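PDB 2VSH: 2-c-methyl-d-erythritol 4-phosphate cytidylyltransferase from Streptococcus pneumoniae, which catalyses transfer of the cytidylyl group of CTP to D-ribitol 5-phosphate, giving the CDP-activated ribitol used for teichoic acid precursors. Local coordinates for residues E48-V59 and E75-G83. Residues are numbered along the deposited sequence; the frame is centred on the assembly and turned at random.
Sequences EKIVVGVHGDWV and ERIIITKGG
Val52 and Ile79 pair across two parallel strands, 50-54 and 77-81, which helix 59-69 links into a beta-alpha-beta unit of the GT-A-like nucleotidyltransferase fold. Their side chains lie next to each other and point the same way, with Ile79 CD1 3.7 Å from Val52 CB. With Ile79 CG1 beside the backbone N (chi1 -50°) and CG2 anti to it, a further bend at chi2 (-64°) brings CD1 to Val52, while CG2 meets Val59 CG1 at 3.8 Å, at the first turn of helix 59-69. Ile50, Val52 and Ile77 lie on the same face and pack against helix 33-42; Val51 and Thr80 lie on the other, against helix 86-100, with Val51 CG1 4.1 Å from Thr80 CG2.

Between the backbones, parallel-sheet hydrogen bonds run without a break from Ile50 N to Arg76 O as far as Gly82 N to Val54 O. At the start of the strands, Lys49 bends at chi2 and carries NZ back to a hydrogen bond with Glu75 O, 2.7 Å away. Arg76 turns the edge of its guanidinium to Glu48 O, a weak hydrogen bond from NH2. Strand 50-54 is flanked on its other edge by strand 3-9, and the segment 75-83 ends at Gly83, which probably belongs to the CTP-binding site. Just before it, Gly82 N reaches Val54 O at 2.6 Å from above the carbonyl plane, 46° out of it.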
loop_
_atom_site.group_PDB
_atom_site.type_symbol
_atom_site.label_atom_id
_atom_site.label_comp_id
_atom_site.label_asym_id
_atom_site.label_seq_id
_atom_site.Cartn_x
_atom_site.Cartn_y
_atom_site.Cartn_z
ATOM N N GLU A 48 -0.401 -17.818 -27.254
ATOM C CA GLU A 48 0.344 -18.881 -27.927
ATOM C C GLU A 48 1.028 -19.832 -26.928
ATOM O O GLU A 48 0.769 -21.031 -26.937
ATOM C CB GLU A 48 1.367 -18.261 -28.893
ATOM C CG GLU A 48 2.230 -19.256 -29.655
ATOM C CD GLU A 48 1.494 -20.111 -30.686
ATOM O OE1 GLU A 48 2.189 -20.925 -31.345
ATOM O OE2 GLU A 48 0.258 -19.991 -30.865
ATOM N N LYS A 49 1.907 -19.302 -26.082
ATOM C CA LYS A 49 2.574 -20.111 -25.051
ATOM C C LYS A 49 2.539 -19.357 -23.753
ATOM O O LYS A 49 2.463 -18.137 -23.754
ATOM C CB LYS A 49 4.044 -20.384 -25.402
ATOM C CG LYS A 49 4.283 -21.297 -26.583
ATOM C CD LYS A 49 3.749 -22.691 -26.339
ATOM C CE LYS A 49 4.241 -23.661 -27.394
ATOM N NZ LYS A 49 3.253 -24.748 -27.601
ATOM N N ILE A 50 2.653 -20.093 -22.650
ATOM C CA ILE A 50 2.792 -19.515 -21.325
ATOM C C ILE A 50 4.204 -19.809 -20.846
ATOM O O ILE A 50 4.567 -20.964 -20.625
ATOM C CB ILE A 50 1.752 -20.107 -20.338
ATOM C CG1 ILE A 50 0.347 -19.740 -20.819
ATOM C CG2 ILE A 50 1.988 -19.552 -18.946
ATOM C CD1 ILE A 50 -0.730 -20.696 -20.344
ATOM N N VAL A 51 5.011 -18.759 -20.757
ATOM C CA VAL A 51 6.436 -18.913 -20.498
ATOM C C VAL A 51 6.673 -18.475 -19.061
ATOM O O VAL A 51 6.365 -17.340 -18.694
ATOM C CB VAL A 51 7.314 -18.085 -21.479
ATOM C CG1 VAL A 51 8.786 -18.416 -21.283
ATOM C CG2 VAL A 51 6.888 -18.335 -22.937
ATOM N N VAL A 52 7.177 -19.400 -18.251
ATOM C CA VAL A 52 7.351 -19.172 -16.817
ATOM C C VAL A 52 8.837 -19.087 -16.452
ATOM O O VAL A 52 9.593 -20.041 -16.648
ATOM C CB VAL A 52 6.695 -20.300 -15.975
ATOM C CG1 VAL A 52 6.524 -19.852 -14.516
ATOM C CG2 VAL A 52 5.341 -20.717 -16.565
ATOM N N GLY A 53 9.234 -17.947 -15.893
ATOM C CA GLY A 53 10.612 -17.732 -15.459
ATOM C C GLY A 53 10.763 -18.124 -14.005
ATOM O O GLY A 53 10.177 -17.509 -13.135
ATOM N N VAL A 54 11.560 -19.148 -13.750
ATOM C CA VAL A 54 11.765 -19.662 -12.394
ATOM C C VAL A 54 13.260 -19.632 -12.071
ATOM O O VAL A 54 14.098 -19.736 -12.965
ATOM C CB VAL A 54 11.184 -21.111 -12.271
ATOM C CG1 VAL A 54 11.574 -21.756 -10.992
ATOM C CG2 VAL A 54 9.658 -21.088 -12.360
ATOM N N HIS A 55 13.590 -19.485 -10.789
ATOM C CA HIS A 55 14.964 -19.605 -10.338
ATOM C C HIS A 55 15.510 -20.933 -10.855
ATOM O O HIS A 55 14.829 -21.963 -10.785
ATOM C CB HIS A 55 15.010 -19.524 -8.812
ATOM C CG HIS A 55 16.383 -19.633 -8.230
ATOM N ND1 HIS A 55 17.138 -20.783 -8.306
ATOM C CD2 HIS A 55 17.122 -18.746 -7.521
ATOM C CE1 HIS A 55 18.288 -20.598 -7.681
ATOM N NE2 HIS A 55 18.304 -19.371 -7.194
ATOM N N GLY A 56 16.731 -20.905 -11.387
ATOM C CA GLY A 56 17.360 -22.091 -11.978
ATOM C C GLY A 56 17.301 -23.359 -11.140
ATOM O O GLY A 56 17.173 -24.457 -11.683
ATOM N N ASP A 57 17.392 -23.219 -9.818
ATOM C CA ASP A 57 17.341 -24.375 -8.925
ATOM C C ASP A 57 15.950 -25.004 -8.812
ATOM O O ASP A 57 15.834 -26.152 -8.371
ATOM C CB ASP A 57 17.856 -24.019 -7.524
ATOM C CG ASP A 57 19.368 -23.861 -7.475
ATOM O OD1 ASP A 57 19.823 -23.044 -6.656
ATOM O OD2 ASP A 57 20.101 -24.537 -8.238
ATOM N N TRP A 58 14.920 -24.257 -9.214
ATOM C CA TRP A 58 13.519 -24.674 -9.081
ATOM C C TRP A 58 12.848 -24.990 -10.423
ATOM O O TRP A 58 11.645 -25.251 -10.475
ATOM C CB TRP A 58 12.699 -23.615 -8.324
ATOM C CG TRP A 58 13.119 -23.433 -6.894
ATOM C CD1 TRP A 58 14.166 -22.683 -6.442
ATOM C CD2 TRP A 58 12.511 -24.024 -5.731
ATOM N NE1 TRP A 58 14.249 -22.765 -5.064
ATOM C CE2 TRP A 58 13.240 -23.573 -4.603
ATOM C CE3 TRP A 58 11.415 -24.875 -5.531
ATOM C CZ2 TRP A 58 12.910 -23.948 -3.285
ATOM C CZ3 TRP A 58 11.080 -25.245 -4.223
ATOM C CH2 TRP A 58 11.838 -24.790 -3.117
ATOM N N VAL A 59 13.619 -24.968 -11.509
ATOM C CA VAL A 59 13.069 -25.283 -12.823
ATOM C C VAL A 59 12.434 -26.686 -12.878
ATOM O O VAL A 59 11.275 -26.818 -13.271
ATOM C CB VAL A 59 14.102 -25.034 -13.965
ATOM C CG1 VAL A 59 13.641 -25.656 -15.275
ATOM C CG2 VAL A 59 14.322 -23.537 -14.150
ATOM N N GLU A 75 2.247 -28.898 -23.129
ATOM C CA GLU A 75 2.856 -28.380 -24.349
ATOM C C GLU A 75 2.629 -26.882 -24.552
ATOM O O GLU A 75 3.313 -26.262 -25.362
ATOM C CB GLU A 75 2.375 -29.168 -25.572
ATOM C CG GLU A 75 3.192 -30.414 -25.881
ATOM C CD GLU A 75 2.609 -31.682 -25.281
ATOM O OE1 GLU A 75 2.413 -32.669 -26.039
ATOM O OE2 GLU A 75 2.354 -31.703 -24.057
ATOM N N ARG A 76 1.667 -26.316 -23.827
ATOM C CA ARG A 76 1.385 -24.881 -23.855
ATOM C C ARG A 76 2.304 -24.091 -22.919
ATOM O O ARG A 76 2.352 -22.860 -22.985
ATOM C CB ARG A 76 -0.066 -24.617 -23.425
ATOM C CG ARG A 76 -1.140 -25.475 -24.125
ATOM C CD ARG A 76 -1.658 -24.875 -25.460
ATOM N NE ARG A 76 -1.514 -23.424 -25.563
ATOM C CZ ARG A 76 -2.253 -22.515 -24.922
ATOM N NH1 ARG A 76 -3.232 -22.859 -24.080
ATOM N NH2 ARG A 76 -2.003 -21.237 -25.125
ATOM N N ILE A 77 3.001 -24.798 -22.029
ATOM C CA ILE A 77 3.779 -24.160 -20.975
ATOM C C ILE A 77 5.268 -24.411 -21.188
ATOM O O ILE A 77 5.669 -25.539 -21.449
ATOM C CB ILE A 77 3.339 -24.643 -19.577
ATOM C CG1 ILE A 77 1.860 -24.279 -19.355
ATOM C CG2 ILE A 77 4.238 -24.030 -18.487
ATOM C CD1 ILE A 77 1.128 -25.107 -18.326
ATOM N N ILE A 78 6.063 -23.344 -21.110
ATOM C CA ILE A 78 7.524 -23.429 -21.169
ATOM C C ILE A 78 8.066 -22.907 -19.845
ATOM O O ILE A 78 7.832 -21.755 -19.491
ATOM C CB ILE A 78 8.125 -22.630 -22.382
ATOM C CG1 ILE A 78 7.705 -23.267 -23.713
ATOM C CG2 ILE A 78 9.645 -22.557 -22.295
ATOM C CD1 ILE A 78 7.909 -22.360 -24.961
ATOM N N ILE A 79 8.739 -23.784 -19.099
ATOM C CA ILE A 79 9.515 -23.375 -17.925
ATOM C C ILE A 79 10.932 -22.994 -18.352
ATOM O O ILE A 79 11.606 -23.761 -19.046
ATOM C CB ILE A 79 9.578 -24.489 -16.835
ATOM C CG1 ILE A 79 8.176 -25.038 -16.518
ATOM C CG2 ILE A 79 10.259 -23.961 -15.552
ATOM C CD1 ILE A 79 7.184 -24.012 -15.899
ATOM N N THR A 80 11.385 -21.813 -17.939
ATOM C CA THR A 80 12.751 -21.373 -18.256
ATOM C C THR A 80 13.421 -20.721 -17.048
ATOM O O THR A 80 12.744 -20.307 -16.102
ATOM C CB THR A 80 12.804 -20.465 -19.528
ATOM O OG1 THR A 80 14.152 -20.380 -20.013
ATOM C CG2 THR A 80 12.247 -19.057 -19.253
ATOM N N LYS A 81 14.750 -20.680 -17.065
ATOM C CA LYS A 81 15.513 -20.058 -15.998
ATOM C C LYS A 81 15.310 -18.546 -15.980
ATOM O O LYS A 81 15.581 -17.868 -16.969
ATOM C CB LYS A 81 16.998 -20.397 -16.133
ATOM C CG LYS A 81 17.839 -19.962 -14.954
ATOM C CD LYS A 81 19.279 -20.412 -15.110
ATOM C CE LYS A 81 20.156 -19.753 -14.052
ATOM N NZ LYS A 81 21.570 -20.224 -14.099
ATOM N N GLY A 82 14.806 -18.039 -14.856
ATOM C CA GLY A 82 14.688 -16.602 -14.639
ATOM C C GLY A 82 16.029 -15.976 -14.266
ATOM O O GLY A 82 17.082 -16.619 -14.339
ATOM N N GLY A 83 15.991 -14.711 -13.871
ATOM C CA GLY A 83 17.206 -13.974 -13.561
ATOM C C GLY A 83 17.191 -13.428 -12.153
ATOM O O GLY A 83 16.261 -13.694 -11.387
HETATM O O HOH W 1 18.132 -18.204 -11.466
#